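Local coordinates for protein cystalysin (Treponema denticola, PDB 1C7O) that belongs to the pyridoxal-phosphate-dependent aminotransferase class I and II family and, as a dimer of two like subunits, binds PPG, at residues Val34-Ala39 / Ser377-Ser382; Asp146-Ile151 / Val177-Lys182; Phe233-Lys238 / Gly246-Ile251. All coordinates share one frame; numbering follows the deposited sequence.

Contact 1 of 3, residues Val34-Ala39 / Ser377-Ser382. With PPG ((2E,3E)-4-(2-aminoethoxy)-2-[({3-hydroxy-2-methyl-5-[(phosphonooxy)methyl]pyridin-4-yl}methyl)imino]but-3-enoic acid), chain I.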
loop_
_atom_site.group_PDB
_atom_site.type_symbol
_atom_site.label_atom_id
_atom_site.label_comp_id
_atom_site.label_asym_id
_atom_site.label_seq_id
_atom_site.Cartn_x
_atom_site.Cartn_y
_atom_site.Cartn_z
ATOM N N VAL A 34 -27.216 9.291 5.840
ATOM C CA VAL A 34 -25.792 9.425 5.566
ATOM C C VAL A 34 -25.048 9.043 6.845
ATOM O O VAL A 34 -25.318 9.581 7.910
ATOM C CB VAL A 34 -25.428 10.878 5.187
ATOM C CG1 VAL A 34 -23.904 11.056 5.181
ATOM C CG2 VAL A 34 -26.021 11.215 3.810
ATOM N N PRO A 35 -24.125 8.077 6.764
ATOM C CA PRO A 35 -23.389 7.686 7.969
ATOM C C PRO A 35 -22.425 8.785 8.434
ATOM O O PRO A 35 -21.914 9.560 7.621
ATOM C CB PRO A 35 -22.681 6.398 7.539
ATOM C CG PRO A 35 -22.510 6.573 6.067
ATOM C CD PRO A 35 -23.821 7.178 5.639
ATOM N N LEU A 36 -22.186 8.854 9.744
ATOM C CA LEU A 36 -21.303 9.870 10.309
ATOM C C LEU A 36 -20.246 9.267 11.222
ATOM O O LEU A 36 -19.900 9.857 12.246
ATOM C CB LEU A 36 -22.124 10.880 11.108
ATOM C CG LEU A 36 -23.271 11.589 10.383
ATOM C CD1 LEU A 36 -24.039 12.425 11.384
ATOM C CD2 LEU A 36 -22.739 12.457 9.258
ATOM N N SER A 37 -19.734 8.099 10.846
ATOM C CA SER A 37 -18.727 7.394 11.639
ATOM C C SER A 37 -17.294 7.598 11.129
ATOM O O SER A 37 -16.649 8.595 11.450
ATOM C CB SER A 37 -19.053 5.901 11.659
ATOM O OG SER A 37 -19.166 5.389 10.342
ATOM N N VAL A 38 -16.812 6.642 10.341
ATOM C CA VAL A 38 -15.468 6.667 9.762
ATOM C C VAL A 38 -14.949 8.054 9.387
ATOM O O VAL A 38 -15.675 8.879 8.846
ATOM C CB VAL A 38 -15.408 5.766 8.511
ATOM C CG1 VAL A 38 -14.012 5.805 7.893
ATOM C CG2 VAL A 38 -15.772 4.334 8.895
ATOM N N ALA A 39 -13.673 8.302 9.661
ATOM C CA ALA A 39 -13.073 9.599 9.359
ATOM C C ALA A 39 -12.622 9.901 7.921
ATOM O O ALA A 39 -11.421 10.045 7.661
ATOM C CB ALA A 39 -11.910 9.869 10.310
ATOM N N SER A 377 -26.663 20.706 5.826
ATOM C CA SER A 377 -28.014 20.196 5.626
ATOM C C SER A 377 -28.107 18.742 6.089
ATOM O O SER A 377 -29.069 18.348 6.766
ATOM C CB SER A 377 -28.397 20.297 4.150
ATOM O OG SER A 377 -27.500 19.552 3.341
ATOM N N VAL A 378 -27.105 17.947 5.727
ATOM C CA VAL A 378 -27.092 16.547 6.123
ATOM C C VAL A 378 -26.933 16.445 7.635
ATOM O O VAL A 378 -27.497 15.548 8.262
ATOM C CB VAL A 378 -25.942 15.769 5.433
ATOM C CG1 VAL A 378 -25.877 14.339 5.974
ATOM C CG2 VAL A 378 -26.147 15.770 3.908
ATOM N N ILE A 379 -26.173 17.362 8.225
ATOM C CA ILE A 379 -25.989 17.345 9.672
ATOM C C ILE A 379 -27.336 17.619 10.344
ATOM O O ILE A 379 -27.704 16.975 11.334
ATOM C CB ILE A 379 -24.958 18.404 10.128
ATOM C CG1 ILE A 379 -23.590 18.091 9.514
ATOM C CG2 ILE A 379 -24.845 18.401 11.650
ATOM C CD1 ILE A 379 -23.006 16.738 9.934
ATOM N N GLN A 380 -28.074 18.572 9.790
ATOM C CA GLN A 380 -29.383 18.930 10.314
ATOM C C GLN A 380 -30.340 17.752 10.212
ATOM O O GLN A 380 -31.044 17.423 11.173
ATOM C CB GLN A 380 -29.943 20.124 9.537
ATOM C CG GLN A 380 -29.202 21.422 9.801
ATOM C CD GLN A 380 -29.477 21.969 11.189
ATOM O OE1 GLN A 380 -29.684 21.206 12.137
ATOM N NE2 GLN A 380 -29.466 23.294 11.319
ATOM N N GLU A 381 -30.369 17.119 9.042
ATOM C CA GLU A 381 -31.243 15.972 8.827
ATOM C C GLU A 381 -30.943 14.917 9.885
ATOM O O GLU A 381 -31.854 14.373 10.514
ATOM C CB GLU A 381 -31.022 15.394 7.421
ATOM C CG GLU A 381 -31.649 16.211 6.288
ATOM C CD GLU A 381 -31.130 15.821 4.908
ATOM O OE1 GLU A 381 -31.042 14.613 4.613
ATOM O OE2 GLU A 381 -30.816 16.728 4.106
ATOM N N SER A 382 -29.654 14.656 10.087
ATOM C CA SER A 382 -29.201 13.665 11.058
ATOM C C SER A 382 -29.624 14.021 12.476
ATOM O O SER A 382 -30.081 13.156 13.234
ATOM C CB SER A 382 -27.676 13.530 11.007
ATOM O OG SER A 382 -27.240 13.024 9.755
HETATM N N1 PPG I . -4.243 8.166 12.887
HETATM C C2 PPG I . -5.301 8.822 13.501
HETATM C C2A PPG I . -4.978 9.482 14.801
HETATM C C3 PPG I . -6.590 8.828 12.797
HETATM O O3 PPG I . -7.577 9.492 13.499
HETATM C C4 PPG I . -6.728 8.193 11.552
HETATM C C4A PPG I . -8.135 8.071 10.960
HETATM C C5 PPG I . -5.501 7.504 10.984
HETATM C C6 PPG I . -4.309 7.532 11.698
HETATM C C5A PPG I . -5.563 6.686 9.634
HETATM O OP4 PPG I . -4.422 6.953 8.796
HETATM P P PPG I . -4.157 6.054 7.480
HETATM O OP1 PPG I . -3.853 4.692 7.980
HETATM O OP2 PPG I . -2.978 6.708 6.739
HETATM O OP3 PPG I . -5.384 6.158 6.656
HETATM N N4A PPG I . -8.838 6.928 11.497
HETATM C CAI PPG I . -10.249 6.732 11.118
HETATM C CBC PPG I . -11.313 7.100 12.109
HETATM O O2B PPG I . -12.670 6.900 11.836
HETATM O O3B PPG I . -10.966 7.630 13.249
HETATM C CBI PPG I . -10.586 6.272 9.799
HETATM C CGI PPG I . -11.048 4.946 9.585
HETATM O OET PPG I . -10.213 3.778 9.823
HETATM C CEI PPG I . -10.954 2.615 9.223
HETATM C CFI PPG I . -11.066 2.799 7.693
HETATM N NI PPG I . -11.825 1.762 7.069
#
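Val378, near the start of helix 376-393, meets Val34 through a single methyl: its CG1 lies 3.6 Å from Val34 CB and close to both methyls of that residue as well. The two branched side chains cross at about a right angle. In Val378 the touching branch stands opposite the backbone N (chi1 175°), which carries it out toward the loop 34-39. One residue on, Ile379 starts off in the other direction, yet its end bends back until CD1 comes 4.3 Å from CD2 of Leu36, methyl to methyl. A turn after Val378, Ser382 offers Leu36 its hydroxyl side, with OG 3.6 Å from Leu36 CD1. That buried oxygen has a partner in its own helix: Ser382 OG donates to Val378 O over 2.9 Å, while Ser382 N reaches the same oxygen from the opposite face of the carbonyl plane. Trp19 of helix 17-25 also packs on Val34, and Ile370 of strand 367-371 on Leu36. Farther along the loop, Ala39 N donates to O2B of PPG at 2.8 Å, and Arg369 binds the ligand too. In class I and II aminotransferases the N-terminal segment typically folds onto the C-terminal part of the chain to build the small domain; here the end of 34-39, at Val38 and Ala39, lines part of the PPG pocket.

Contact 2 of 3, residues Asp146-Ile151 / Val177-Lys182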
loop_
_atom_site.group_PDB
_atom_site.type_symbol
_atom_site.label_atom_id
_atom_site.label_comp_id
_atom_site.label_asym_id
_atom_site.label_seq_id
_atom_site.Cartn_x
_atom_site.Cartn_y
_atom_site.Cartn_z
ATOM N N ASP A 146 -15.869 18.445 33.007
ATOM C CA ASP A 146 -16.910 19.172 32.285
ATOM C C ASP A 146 -16.800 18.946 30.783
ATOM O O ASP A 146 -17.322 19.729 29.996
ATOM C CB ASP A 146 -16.788 20.678 32.560
ATOM C CG ASP A 146 -17.003 21.032 34.021
ATOM O OD1 ASP A 146 -16.493 22.095 34.446
ATOM O OD2 ASP A 146 -17.684 20.265 34.737
ATOM N N GLY A 147 -16.112 17.886 30.384
ATOM C CA GLY A 147 -15.958 17.619 28.965
ATOM C C GLY A 147 -14.631 18.119 28.425
ATOM O O GLY A 147 -14.375 18.046 27.221
ATOM N N TYR A 148 -13.787 18.646 29.308
ATOM C CA TYR A 148 -12.482 19.124 28.875
ATOM C C TYR A 148 -11.388 18.131 29.257
ATOM O O TYR A 148 -11.241 17.751 30.424
ATOM C CB TYR A 148 -12.155 20.484 29.473
ATOM C CG TYR A 148 -11.043 21.147 28.715
ATOM C CD1 TYR A 148 -11.222 21.526 27.384
ATOM C CD2 TYR A 148 -9.790 21.342 29.297
ATOM C CE1 TYR A 148 -10.181 22.075 26.644
ATOM C CE2 TYR A 148 -8.739 21.892 28.562
ATOM C CZ TYR A 148 -8.942 22.252 27.238
ATOM O OH TYR A 148 -7.908 22.767 26.498
ATOM N N TYR A 149 -10.617 17.718 28.259
ATOM C CA TYR A 149 -9.566 16.753 28.471
ATOM C C TYR A 149 -8.177 17.340 28.621
ATOM O O TYR A 149 -7.759 18.197 27.850
ATOM C CB TYR A 149 -9.585 15.714 27.343
ATOM C CG TYR A 149 -10.791 14.802 27.400
ATOM C CD1 TYR A 149 -12.052 15.247 26.998
ATOM C CD2 TYR A 149 -10.680 13.508 27.902
ATOM C CE1 TYR A 149 -13.169 14.424 27.102
ATOM C CE2 TYR A 149 -11.790 12.680 28.011
ATOM C CZ TYR A 149 -13.027 13.139 27.613
ATOM O OH TYR A 149 -14.118 12.312 27.740
ATOM N N THR A 150 -7.474 16.846 29.635
ATOM C CA THR A 150 -6.115 17.263 29.950
ATOM C C THR A 150 -5.318 16.017 30.296
ATOM O O THR A 150 -5.887 14.964 30.583
ATOM C CB THR A 150 -6.079 18.203 31.163
ATOM O OG1 THR A 150 -6.696 17.550 32.289
ATOM C CG2 THR A 150 -6.789 19.517 30.841
ATOM N N ILE A 151 -3.999 16.153 30.293
ATOM C CA ILE A 151 -3.103 15.045 30.581
ATOM C C ILE A 151 -2.799 14.866 32.064
ATOM O O ILE A 151 -2.595 15.835 32.794
ATOM C CB ILE A 151 -1.784 15.228 29.803
ATOM C CG1 ILE A 151 -2.084 15.206 28.304
ATOM C CG2 ILE A 151 -0.785 14.143 30.173
ATOM C CD1 ILE A 151 -0.896 15.494 27.443
ATOM N N VAL A 177 -11.263 13.220 21.131
ATOM C CA VAL A 177 -11.790 14.323 21.946
ATOM C C VAL A 177 -11.605 15.698 21.316
ATOM O O VAL A 177 -12.017 16.701 21.894
ATOM C CB VAL A 177 -11.180 14.360 23.373
ATOM C CG1 VAL A 177 -11.409 13.040 24.070
ATOM C CG2 VAL A 177 -9.711 14.697 23.310
ATOM N N GLY A 178 -10.985 15.744 20.141
ATOM C CA GLY A 178 -10.783 17.013 19.455
ATOM C C GLY A 178 -9.755 17.956 20.066
ATOM O O GLY A 178 -9.596 19.091 19.610
ATOM N N ARG A 179 -9.040 17.498 21.090
ATOM C CA ARG A 179 -8.047 18.354 21.736
ATOM C C ARG A 179 -6.843 18.700 20.866
ATOM O O ARG A 179 -6.241 17.827 20.239
ATOM C CB ARG A 179 -7.526 17.716 23.034
ATOM C CG ARG A 179 -8.344 17.971 24.312
ATOM C CD ARG A 179 -8.546 19.459 24.611
ATOM N NE ARG A 179 -7.346 20.288 24.460
ATOM C CZ ARG A 179 -6.289 20.296 25.276
ATOM N NH1 ARG A 179 -6.238 19.509 26.347
ATOM N NH2 ARG A 179 -5.273 21.118 25.021
ATOM N N VAL A 180 -6.512 19.988 20.823
ATOM C CA VAL A 180 -5.335 20.471 20.101
ATOM C C VAL A 180 -4.407 20.881 21.242
ATOM O O VAL A 180 -4.670 21.857 21.949
ATOM C CB VAL A 180 -5.642 21.707 19.221
ATOM C CG1 VAL A 180 -4.348 22.330 18.730
ATOM C CG2 VAL A 180 -6.498 21.304 18.043
ATOM N N TRP A 181 -3.339 20.121 21.436
ATOM C CA TRP A 181 -2.400 20.388 22.517
ATOM C C TRP A 181 -1.807 21.798 22.544
ATOM O O TRP A 181 -1.481 22.382 21.505
ATOM C CB TRP A 181 -1.297 19.329 22.494
ATOM C CG TRP A 181 -1.858 17.942 22.559
ATOM C CD1 TRP A 181 -1.796 16.984 21.587
ATOM C CD2 TRP A 181 -2.630 17.375 23.629
ATOM N NE1 TRP A 181 -2.482 15.861 21.981
ATOM C CE2 TRP A 181 -3.005 16.074 23.229
ATOM C CE3 TRP A 181 -3.044 17.842 24.885
ATOM C CZ2 TRP A 181 -3.774 15.233 24.044
ATOM C CZ3 TRP A 181 -3.808 17.007 25.693
ATOM C CH2 TRP A 181 -4.166 15.718 25.269
ATOM N N LYS A 182 -1.698 22.341 23.754
ATOM C CA LYS A 182 -1.158 23.678 23.984
ATOM C C LYS A 182 0.358 23.602 24.106
ATOM O O LYS A 182 0.893 22.613 24.612
ATOM C CB LYS A 182 -1.726 24.263 25.276
ATOM C CG LYS A 182 -3.229 24.431 25.294
ATOM C CD LYS A 182 -3.655 25.149 26.567
ATOM C CE LYS A 182 -5.136 25.487 26.571
ATOM N NZ LYS A 182 -5.980 24.268 26.621
#
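A two-stranded antiparallel hairpin, 143-145 with 148-150, sets Tyr148 and Tyr149 against Arg179 and Val177 of the loop that leads into helix 183-194. Val177 places CG1 squarely over the Tyr149 ring, 3.6 Å from its centroid and only 6° off the normal, a CH-pi contact; the hydroxyl of that tyrosine bonds to Trp329. Arg179, folded back at chi2 and chi3, turns NH1 nearly end-on to the carbonyl of Tyr149. The bond from Arg179 NH1 to Tyr149 O measures 2.5 Å, so its exact length is doubtful at this resolution, but the oxygen does lie close to the guanidinium plane. The OH of Tyr148, not its ring centre, lies over the guanidinium, 3.1 Å above its plane. Glu323 ties the pair together, bonding to Tyr148 OH and bridging to Arg179 NE, while Glu185 takes Arg179 NH2. At the far end Ile151 rests CD1 over the Trp181 six-membered ring, 4.0 Å from its centroid and toward the rim. Trp181 NE1 donates to Cys171 O, and its ring stacks on Phe170 of strand 165-171 and touches Leu186 of helix 183-194, the helix whose Ile189 also meets Ile151.

Contact 3 of 3, residues Phe233-Lys238 / Gly246-Ile251. With PPG ((2E,3E)-4-(2-aminoethoxy)-2-[({3-hydroxy-2-methyl-5-[(phosphonooxy)methyl]pyridin-4-yl}methyl)imino]but-3-enoic acid), chain I.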
loop_
_atom_site.group_PDB
_atom_site.type_symbol
_atom_site.label_atom_id
_atom_site.label_comp_id
_atom_site.label_asym_id
_atom_site.label_seq_id
_atom_site.Cartn_x
_atom_site.Cartn_y
_atom_site.Cartn_z
ATOM N N PHE A 233 4.315 11.171 12.299
ATOM C CA PHE A 233 3.483 10.637 11.230
ATOM C C PHE A 233 2.589 11.711 10.608
ATOM O O PHE A 233 1.720 12.281 11.284
ATOM C CB PHE A 233 2.600 9.507 11.759
ATOM C CG PHE A 233 3.349 8.431 12.491
ATOM C CD1 PHE A 233 3.339 8.381 13.878
ATOM C CD2 PHE A 233 4.042 7.447 11.792
ATOM C CE1 PHE A 233 3.998 7.373 14.564
ATOM C CE2 PHE A 233 4.709 6.426 12.471
ATOM C CZ PHE A 233 4.685 6.392 13.862
ATOM N N THR A 234 2.794 12.003 9.328
ATOM C CA THR A 234 1.950 12.990 8.677
ATOM C C THR A 234 1.413 12.431 7.373
ATOM O O THR A 234 1.948 11.460 6.844
ATOM C CB THR A 234 2.702 14.278 8.363
ATOM O OG1 THR A 234 3.552 14.070 7.228
ATOM C CG2 THR A 234 3.525 14.704 9.559
ATOM N N ALA A 235 0.354 13.052 6.860
ATOM C CA ALA A 235 -0.259 12.632 5.609
ATOM C C ALA A 235 -1.222 13.696 5.092
ATOM O O ALA A 235 -1.693 14.543 5.849
ATOM C CB ALA A 235 -1.003 11.320 5.816
ATOM N N PRO A 236 -1.512 13.679 3.784
ATOM C CA PRO A 236 -2.438 14.665 3.222
ATOM C C PRO A 236 -3.859 14.077 3.197
ATOM O O PRO A 236 -4.832 14.762 2.909
ATOM C CB PRO A 236 -1.878 14.877 1.821
ATOM C CG PRO A 236 -1.461 13.480 1.446
ATOM C CD PRO A 236 -0.781 12.973 2.711
ATOM N N SER A 237 -3.946 12.792 3.511
ATOM C CA SER A 237 -5.195 12.052 3.507
ATOM C C SER A 237 -6.405 12.714 4.177
ATOM O O SER A 237 -7.422 12.938 3.520
ATOM C CB SER A 237 -4.953 10.660 4.098
ATOM O OG SER A 237 -4.251 10.755 5.322
ATOM N N LYS A 238 -6.314 13.015 5.473
ATOM C CA LYS A 238 -7.436 13.632 6.165
ATOM C C LYS A 238 -7.691 15.056 5.697
ATOM O O LYS A 238 -8.840 15.461 5.512
ATOM C CB LYS A 238 -7.212 13.621 7.683
ATOM C CG LYS A 238 -7.375 12.255 8.345
ATOM C CD LYS A 238 -8.044 11.249 7.396
ATOM C CE LYS A 238 -8.290 9.920 8.058
ATOM N NZ LYS A 238 -7.015 9.398 8.590
ATOM N N GLY A 246 -3.649 6.638 -0.723
ATOM C CA GLY A 246 -2.546 5.992 -0.031
ATOM C C GLY A 246 -1.142 6.553 -0.162
ATOM O O GLY A 246 -0.312 5.999 -0.891
ATOM N N MET A 247 -0.865 7.647 0.541
ATOM C CA MET A 247 0.468 8.223 0.514
ATOM C C MET A 247 0.764 8.976 1.789
ATOM O O MET A 247 0.218 10.045 2.022
ATOM C CB MET A 247 0.650 9.163 -0.671
ATOM C CG MET A 247 2.097 9.626 -0.816
ATOM S SD MET A 247 3.238 8.217 -0.701
ATOM C CE MET A 247 3.139 7.572 -2.371
ATOM N N SER A 248 1.633 8.410 2.616
ATOM C CA SER A 248 2.000 9.052 3.867
ATOM C C SER A 248 3.401 9.633 3.780
ATOM O O SER A 248 4.215 9.198 2.962
ATOM C CB SER A 248 1.947 8.050 5.023
ATOM O OG SER A 248 0.623 7.629 5.278
ATOM N N ASN A 249 3.667 10.627 4.625
ATOM C CA ASN A 249 4.978 11.264 4.681
ATOM C C ASN A 249 5.458 11.206 6.128
ATOM O O ASN A 249 5.199 12.118 6.909
ATOM C CB ASN A 249 4.894 12.721 4.211
ATOM C CG ASN A 249 4.514 12.847 2.748
ATOM O OD1 ASN A 249 5.205 12.329 1.865
ATOM N ND2 ASN A 249 3.410 13.537 2.480
ATOM N N ILE A 250 6.136 10.122 6.492
ATOM C CA ILE A 250 6.632 9.979 7.853
ATOM C C ILE A 250 7.938 10.753 7.938
ATOM O O ILE A 250 8.883 10.468 7.208
ATOM C CB ILE A 250 6.889 8.498 8.218
ATOM C CG1 ILE A 250 5.750 7.616 7.694
ATOM C CG2 ILE A 250 6.984 8.349 9.732
ATOM C CD1 ILE A 250 4.379 8.018 8.186
ATOM N N ILE A 251 7.974 11.743 8.824
ATOM C CA ILE A 251 9.146 12.595 8.998
ATOM C C ILE A 251 10.012 12.097 10.147
ATOM O O ILE A 251 9.547 11.982 11.284
ATOM C CB ILE A 251 8.723 14.061 9.265
ATOM C CG1 ILE A 251 7.707 14.512 8.203
ATOM C CG2 ILE A 251 9.951 14.972 9.274
ATOM C CD1 ILE A 251 8.162 14.316 6.755
HETATM N N1 PPG I . -4.243 8.166 12.887
HETATM C C2 PPG I . -5.301 8.822 13.501
HETATM C C2A PPG I . -4.978 9.482 14.801
HETATM C C3 PPG I . -6.590 8.828 12.797
HETATM O O3 PPG I . -7.577 9.492 13.499
HETATM C C4 PPG I . -6.728 8.193 11.552
HETATM C C4A PPG I . -8.135 8.071 10.960
HETATM C C5 PPG I . -5.501 7.504 10.984
HETATM C C6 PPG I . -4.309 7.532 11.698
HETATM C C5A PPG I . -5.563 6.686 9.634
HETATM O OP4 PPG I . -4.422 6.953 8.796
HETATM P P PPG I . -4.157 6.054 7.480
HETATM O OP1 PPG I . -3.853 4.692 7.980
HETATM O OP2 PPG I . -2.978 6.708 6.739
HETATM O OP3 PPG I . -5.384 6.158 6.656
HETATM N N4A PPG I . -8.838 6.928 11.497
HETATM C CAI PPG I . -10.249 6.732 11.118
HETATM C CBC PPG I . -11.313 7.100 12.109
HETATM O O2B PPG I . -12.670 6.900 11.836
HETATM O O3B PPG I . -10.966 7.630 13.249
HETATM C CBI PPG I . -10.586 6.272 9.799
HETATM C CGI PPG I . -11.048 4.946 9.585
HETATM O OET PPG I . -10.213 3.778 9.823
HETATM C CEI PPG I . -10.954 2.615 9.223
HETATM C CFI PPG I . -11.066 2.799 7.693
HETATM N NI PPG I . -11.825 1.762 7.069
HETATM O O HOH W 1 2.347 14.537 4.800
#
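Thr234, with the most surface buried in this contact, meets the backbone of Asn249 at several points. Its main-chain O accepts from Asn249 N at 2.9 Å in a nearly straight bond of 163°, whereas the return bond from Thr234 N to Asn249 O is weak. The hydroxyl adds a second, shorter bond to the same oxygen. A chi1 of 76° holds OG1 between the backbone N and the carbonyl carbon, from where Thr234 OG1 donates to Asn249 O over 2.6 Å, in the carbonyl plane and on a lone pair. A water donates to Thr234 OG1 at 2.8 Å and accepts from Asn249 ND2, while Asn249 OD1 is bound by Tyr71. Ile250 and Phe233, next in buried surface, touch through their side chains: Ile250 CD1 sits in the plane of the phenyl ring at its edge, 3.7 Å from Phe233 CD2, and Ile250 CG2 approaches the same carbon. Ala101 of helix 98-109 packs on both residues. After Pro236 the first segment turns toward the ligand, ending with Lys238 NZ 2.9 Å from C4A of PPG. The chemistry is thus split: Asn249 O accepts from the Thr234 hydroxyl and a water joins the two side chains, the apolar Phe233-Ile250 contact lies on the other face, against helix 98-109, and the lysine just beyond is delivered to the carbon through which the cofactor in this family typically joins its lysine.

How the contacts relate
From the N terminus, the loop 34-39 meets its partner only near the end of the chain, so contact 1 closes a loop of more than three hundred residues that encloses both other contacts. Within it contact 2 closes first, joining the hairpin 143-150 to the loop before helix 183-194. Contact 3 follows in series, a short closure between two neighbouring strands of the large mixed sheet; none of the loops cross. Contacts 2 and 3 lie on opposite sides of the chain's centre, with nearest atoms about 12 Å apart. Contacts 1 and 3 do touch, Ala39 O lying 3.2 Å from Lys238 CE, and both reach PPG, so the N-terminal loop, probably part of the small domain, and the end of the central sheet meet at the ligand.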